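PDB 2I6D: RNA methyltransferase, TrmH family from Porphyromonas gingivalis, which probably binds RNA and transfers a methyl group to it, as a member of the TrmH family of knotted, SAM-dependent methyltransferases. Local coordinates for residues A[26-40]-A[79-93]. Sequence-based numbering, arbitrary orientation. Where two conformers were deposited one is given.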
loop_
_atom_site.group_PDB
_atom_site.type_symbol
_atom_site.label_atom_id
_atom_site.label_comp_id
_atom_site.label_asym_id
_atom_site.label_seq_id
_atom_site.Cartn_x
_atom_site.Cartn_y
_atom_site.Cartn_z
ATOM N N GLN A 26 -15.194 -1.878 9.110
ATOM C CA GLN A 26 -14.783 -1.107 7.937
ATOM C C GLN A 26 -13.954 0.086 8.396
ATOM O O GLN A 26 -14.242 1.234 8.048
ATOM C CB GLN A 26 -15.993 -0.678 7.076
ATOM C CG GLN A 26 -16.598 -1.846 6.250
ATOM C CD GLN A 26 -15.605 -2.411 5.222
ATOM O OE1 GLN A 26 -15.183 -1.712 4.290
ATOM N NE2 GLN A 26 -15.217 -3.674 5.407
ATOM N N ALA A 27 -12.931 -0.205 9.204
ATOM C CA ALA A 27 -12.101 0.832 9.805
ATOM C C ALA A 27 -10.643 0.372 9.976
ATOM O O ALA A 27 -10.354 -0.828 10.018
ATOM C CB ALA A 27 -12.671 1.248 11.151
ATOM N N PHE A 28 -9.727 1.328 10.079
ATOM C CA PHE A 28 -8.334 0.996 10.380
ATOM C C PHE A 28 -7.722 2.162 11.121
ATOM O O PHE A 28 -8.198 3.311 10.997
ATOM C CB PHE A 28 -7.545 0.664 9.096
ATOM C CG PHE A 28 -7.297 1.857 8.196
ATOM C CD1 PHE A 28 -6.093 2.553 8.263
ATOM C CD2 PHE A 28 -8.274 2.304 7.321
ATOM C CE1 PHE A 28 -5.853 3.645 7.430
ATOM C CE2 PHE A 28 -8.039 3.425 6.467
ATOM C CZ PHE A 28 -6.828 4.084 6.538
ATOM N N ALA A 29 -6.675 1.890 11.896
ATOM C CA ALA A 29 -6.038 2.924 12.682
ATOM C C ALA A 29 -4.690 3.351 12.085
ATOM O O ALA A 29 -3.987 2.565 11.410
ATOM C CB ALA A 29 -5.850 2.455 14.134
ATOM N N VAL A 30 -4.328 4.581 12.395
ATOM C CA VAL A 30 -3.067 5.211 12.001
ATOM C C VAL A 30 -2.548 5.937 13.226
ATOM O O VAL A 30 -3.319 6.642 13.930
ATOM C CB VAL A 30 -3.287 6.217 10.838
ATOM C CG1 VAL A 30 -1.962 6.912 10.389
ATOM C CG2 VAL A 30 -3.957 5.505 9.629
ATOM N N GLU A 31 -1.262 5.764 13.494
ATOM C CA GLU A 31 -0.629 6.357 14.675
ATOM C C GLU A 31 0.438 7.405 14.366
ATOM O O GLU A 31 1.247 7.276 13.430
ATOM C CB GLU A 31 -0.066 5.280 15.594
ATOM C CG GLU A 31 -1.096 4.204 15.987
ATOM C CD GLU A 31 -0.505 3.241 17.017
ATOM O OE1 GLU A 31 0.384 3.673 17.772
ATOM O OE2 GLU A 31 -0.895 2.052 17.056
ATOM N N GLY A 32 0.415 8.458 15.169
ATOM C CA GLY A 32 1.463 9.451 15.159
ATOM C C GLY A 32 1.121 10.668 14.325
ATOM O O GLY A 32 0.412 10.555 13.347
ATOM N N PRO A 33 1.634 11.844 14.711
ATOM C CA PRO A 33 1.267 13.077 14.013
ATOM C C PRO A 33 1.616 13.114 12.525
ATOM O O PRO A 33 0.904 13.753 11.760
ATOM C CB PRO A 33 2.074 14.176 14.743
ATOM C CG PRO A 33 3.079 13.454 15.613
ATOM C CD PRO A 33 2.539 12.073 15.857
ATOM N N LYS A 34 2.729 12.501 12.131
ATOM C CA LYS A 34 3.189 12.629 10.738
ATOM C C LYS A 34 2.191 11.931 9.807
ATOM O O LYS A 34 1.692 12.517 8.831
ATOM C CB LYS A 34 4.597 12.047 10.558
ATOM C CG LYS A 34 5.695 12.845 11.201
ATOM C CD LYS A 34 7.094 12.329 10.797
ATOM C CE LYS A 34 8.083 12.490 11.961
ATOM N NZ LYS A 34 9.501 12.265 11.541
ATOM N N LEU A 35 1.869 10.683 10.133
ATOM C CA LEU A 35 1.003 9.912 9.304
ATOM C C LEU A 35 -0.443 10.384 9.419
ATOM O O LEU A 35 -1.133 10.462 8.403
ATOM C CB LEU A 35 1.125 8.412 9.600
ATOM C CG LEU A 35 2.456 7.743 9.233
ATOM C CD1 LEU A 35 2.479 6.363 9.865
ATOM C CD2 LEU A 35 2.658 7.668 7.726
ATOM N N VAL A 36 -0.892 10.721 10.628
ATOM C CA VAL A 36 -2.277 11.156 10.801
ATOM C C VAL A 36 -2.495 12.465 10.042
ATOM O O VAL A 36 -3.455 12.581 9.274
ATOM C CB VAL A 36 -2.674 11.275 12.313
ATOM C CG1 VAL A 36 -4.032 11.943 12.458
ATOM C CG2 VAL A 36 -2.715 9.876 12.968
ATOM N N GLY A 37 -1.578 13.422 10.216
ATOM C CA GLY A 37 -1.649 14.714 9.526
ATOM C C GLY A 37 -1.713 14.556 8.018
ATOM O O GLY A 37 -2.558 15.149 7.337
ATOM N N GLU A 38 -0.854 13.714 7.473
ATOM C CA GLU A 38 -0.878 13.544 6.040
ATOM C C GLU A 38 -2.103 12.838 5.483
ATOM O O GLU A 38 -2.518 13.135 4.347
ATOM C CB GLU A 38 0.370 12.849 5.533
ATOM C CG GLU A 38 0.514 13.070 4.033
ATOM C CD GLU A 38 1.920 13.275 3.604
ATOM O OE1 GLU A 38 2.831 13.036 4.435
ATOM O OE2 GLU A 38 2.100 13.695 2.432
HETATM N N MSE A 39 -2.684 11.921 6.249
HETATM C CA MSE A 39 -3.772 11.113 5.709
HETATM C C MSE A 39 -5.183 11.677 6.015
HETATM O O MSE A 39 -6.166 11.299 5.364
HETATM C CB MSE A 39 -3.630 9.661 6.177
HETATM C CG MSE A 39 -2.315 8.981 5.782
HETATM SE SE MSE A 39 -2.173 7.159 6.572
HETATM C CE MSE A 39 -3.672 6.279 5.644
ATOM N N LEU A 40 -5.277 12.596 6.977
ATOM C CA LEU A 40 -6.576 13.240 7.292
ATOM C C LEU A 40 -7.358 13.785 6.090
ATOM O O LEU A 40 -8.566 13.586 6.009
ATOM C CB LEU A 40 -6.433 14.332 8.385
ATOM C CG LEU A 40 -6.481 13.834 9.826
ATOM C CD1 LEU A 40 -5.929 14.900 10.798
ATOM C CD2 LEU A 40 -7.895 13.381 10.238
ATOM N N SER A 79 -2.024 1.251 21.606
ATOM C CA SER A 79 -1.139 1.193 20.438
ATOM C C SER A 79 -0.606 -0.194 20.087
ATOM O O SER A 79 -0.540 -1.093 20.922
ATOM C CB SER A 79 0.027 2.187 20.595
ATOM O OG SER A 79 1.011 2.016 19.579
ATOM N N THR A 80 -0.195 -0.337 18.827
ATOM C CA THR A 80 0.414 -1.550 18.340
ATOM C C THR A 80 1.922 -1.381 18.286
ATOM O O THR A 80 2.623 -2.309 17.894
ATOM C CB THR A 80 -0.083 -1.902 16.914
ATOM O OG1 THR A 80 0.203 -0.813 16.014
ATOM C CG2 THR A 80 -1.604 -2.170 16.935
ATOM N N GLN A 81 2.412 -0.205 18.672
ATOM C CA GLN A 81 3.806 0.167 18.417
ATOM C C GLN A 81 4.655 -0.016 19.655
ATOM O O GLN A 81 4.186 0.188 20.765
ATOM C CB GLN A 81 3.901 1.613 17.931
ATOM C CG GLN A 81 3.207 1.874 16.585
ATOM C CD GLN A 81 3.745 1.002 15.472
ATOM O OE1 GLN A 81 3.094 0.044 15.051
ATOM N NE2 GLN A 81 4.944 1.318 14.995
ATOM N N THR A 82 5.908 -0.414 19.473
ATOM C CA THR A 82 6.786 -0.636 20.631
ATOM C C THR A 82 7.002 0.658 21.432
ATOM O O THR A 82 7.008 0.635 22.659
ATOM C CB THR A 82 8.092 -1.317 20.234
ATOM O OG1 THR A 82 8.382 -0.992 18.882
ATOM C CG2 THR A 82 7.938 -2.830 20.322
ATOM N N THR A 83 7.103 1.787 20.732
ATOM C CA THR A 83 7.208 3.103 21.386
ATOM C C THR A 83 6.114 4.046 20.891
ATOM O O THR A 83 6.353 4.849 19.979
ATOM C CB THR A 83 8.609 3.755 21.159
ATOM O OG1 THR A 83 9.628 2.787 21.419
ATOM C CG2 THR A 83 8.793 4.950 22.091
ATOM N N PRO A 84 4.908 3.961 21.495
ATOM C CA PRO A 84 3.783 4.693 20.919
ATOM C C PRO A 84 3.969 6.205 20.922
ATOM O O PRO A 84 4.621 6.764 21.813
ATOM C CB PRO A 84 2.599 4.311 21.832
ATOM C CG PRO A 84 3.034 3.077 22.555
ATOM C CD PRO A 84 4.517 3.220 22.709
ATOM N N GLN A 85 3.415 6.837 19.893
ATOM C CA GLN A 85 3.282 8.283 19.781
ATOM C C GLN A 85 1.873 8.676 20.228
ATOM O O GLN A 85 0.913 7.938 19.969
ATOM C CB GLN A 85 3.493 8.719 18.328
ATOM C CG GLN A 85 4.907 8.511 17.828
ATOM C CD GLN A 85 5.064 8.928 16.382
ATOM O OE1 GLN A 85 5.417 10.062 16.105
ATOM N NE2 GLN A 85 4.782 8.018 15.456
ATOM N N PRO A 86 1.728 9.842 20.867
ATOM C CA PRO A 86 0.461 10.200 21.519
ATOM C C PRO A 86 -0.673 10.726 20.629
ATOM O O PRO A 86 -1.302 11.728 20.960
ATOM C CB PRO A 86 0.887 11.261 22.557
ATOM C CG PRO A 86 2.154 11.798 22.060
ATOM C CD PRO A 86 2.767 10.872 21.056
ATOM N N LEU A 87 -0.929 10.047 19.507
ATOM C CA LEU A 87 -2.014 10.395 18.619
ATOM C C LEU A 87 -2.381 9.133 17.826
ATOM O O LEU A 87 -1.515 8.492 17.243
ATOM C CB LEU A 87 -1.573 11.530 17.660
ATOM C CG LEU A 87 -2.636 12.144 16.758
ATOM C CD1 LEU A 87 -3.670 12.903 17.591
ATOM C CD2 LEU A 87 -1.942 13.053 15.694
HETATM N N MSE A 88 -3.658 8.777 17.844
HETATM C CA MSE A 88 -4.124 7.619 17.113
HETATM C C MSE A 88 -5.441 8.019 16.473
HETATM O O MSE A 88 -6.339 8.534 17.155
HETATM C CB MSE A 88 -4.301 6.426 18.071
HETATM C CG MSE A 88 -4.610 5.098 17.372
HETATM SE SE MSE A 88 -4.420 3.600 18.676
HETATM C CE MSE A 88 -4.784 2.101 17.433
ATOM N N ALA A 89 -5.541 7.820 15.158
ATOM C CA ALA A 89 -6.759 8.131 14.395
ATOM C C ALA A 89 -7.409 6.841 13.944
ATOM O O ALA A 89 -6.727 5.863 13.674
ATOM C CB ALA A 89 -6.402 9.022 13.155
ATOM N N VAL A 90 -8.735 6.840 13.830
ATOM C CA VAL A 90 -9.418 5.738 13.204
ATOM C C VAL A 90 -10.071 6.312 11.946
ATOM O O VAL A 90 -10.814 7.301 12.031
ATOM C CB VAL A 90 -10.477 5.094 14.119
ATOM C CG1 VAL A 90 -11.231 4.003 13.329
ATOM C CG2 VAL A 90 -9.815 4.464 15.376
ATOM N N PHE A 91 -9.773 5.704 10.801
ATOM C CA PHE A 91 -10.343 6.110 9.518
ATOM C C PHE A 91 -11.207 5.010 8.974
ATOM O O PHE A 91 -10.967 3.827 9.260
ATOM C CB PHE A 91 -9.239 6.350 8.488
ATOM C CG PHE A 91 -8.354 7.522 8.801
ATOM C CD1 PHE A 91 -8.824 8.834 8.678
ATOM C CD2 PHE A 91 -7.030 7.316 9.165
ATOM C CE1 PHE A 91 -7.986 9.931 8.963
ATOM C CE2 PHE A 91 -6.175 8.408 9.420
ATOM C CZ PHE A 91 -6.666 9.713 9.323
ATOM N N ASP A 92 -12.195 5.390 8.155
ATOM C CA ASP A 92 -12.945 4.438 7.378
ATOM C C ASP A 92 -12.053 3.756 6.352
ATOM O O ASP A 92 -11.269 4.407 5.640
ATOM C CB ASP A 92 -14.062 5.149 6.609
ATOM C CG ASP A 92 -15.247 5.518 7.480
ATOM O OD1 ASP A 92 -15.268 5.179 8.688
ATOM O OD2 ASP A 92 -16.167 6.144 6.921
ATOM N N LEU A 93 -12.200 2.441 6.260
ATOM C CA LEU A 93 -11.626 1.676 5.179
ATOM C C LEU A 93 -12.315 2.152 3.891
ATOM O O LEU A 93 -13.545 2.224 3.846
ATOM C CB LEU A 93 -11.920 0.202 5.454
ATOM C CG LEU A 93 -10.975 -0.925 5.078
ATOM C CD1 LEU A 93 -9.578 -0.662 5.567
ATOM C CD2 LEU A 93 -11.501 -2.221 5.679
HETATM O O HOH W 1 -15.956 2.957 9.859
HETATM O O HOH W 2 2.677 5.048 17.720
HETATM O O HOH W 3 -0.577 5.533 19.959
HETATM O O HOH W 4 -1.861 0.569 15.007
HETATM O O HOH W 5 4.829 10.951 13.624
#
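Phe91 stands up from strand 87-92 under helix 33-39 and is wedged in on several sides. Val30 pushes its methyl CG2 against the ring edge, 3.6 Å from CD2 of Phe91. Leu40 reaches in at a right angle, its CD2 meeting the edge at Phe91 CE1, and the CB of Phe91 rides off-centre over the Phe28 ring, a CH-pi contact. Phe28 can lean this way because its chi1 of 70° sets CG between the backbone N and carbonyl carbon; the two ring planes meet at 40°. Farther along, the small Ala89 makes a hollow into which both methyls of Val36 settle, CG2 lying 3.8 Å from Ala89 CB, while Leu87 CD2 fills the groove beside Pro33 and Val36. These contacts belong to a mixed four-stranded sheet in the MRM3-like substrate-binding domain, which probably helps recognise the RNA: edge strand 27-31 pairs antiparallel with 87-92, which 45-51 flanks on its other side, and the helix folds back over one face. Gly32, at the helix N-cap, makes the turn with a phi of 97° that suits glycine, and Gln85 presses on its bare CA. On the opposite face Ala29 is short enough to take the methyl CE of Met88, a selenomethionine, at a tight 3.5 Å from its CB. Beside that chain runs Glu31, extended beyond CG, whose buried carboxylate is gripped through syn lone pairs: OE1 by Ser79 OG at 2.5 Å, OE2 by Thr80 N at 3.1 Å. Three waters also donate to these oxygens, two of them bridging to the Gln85 backbone.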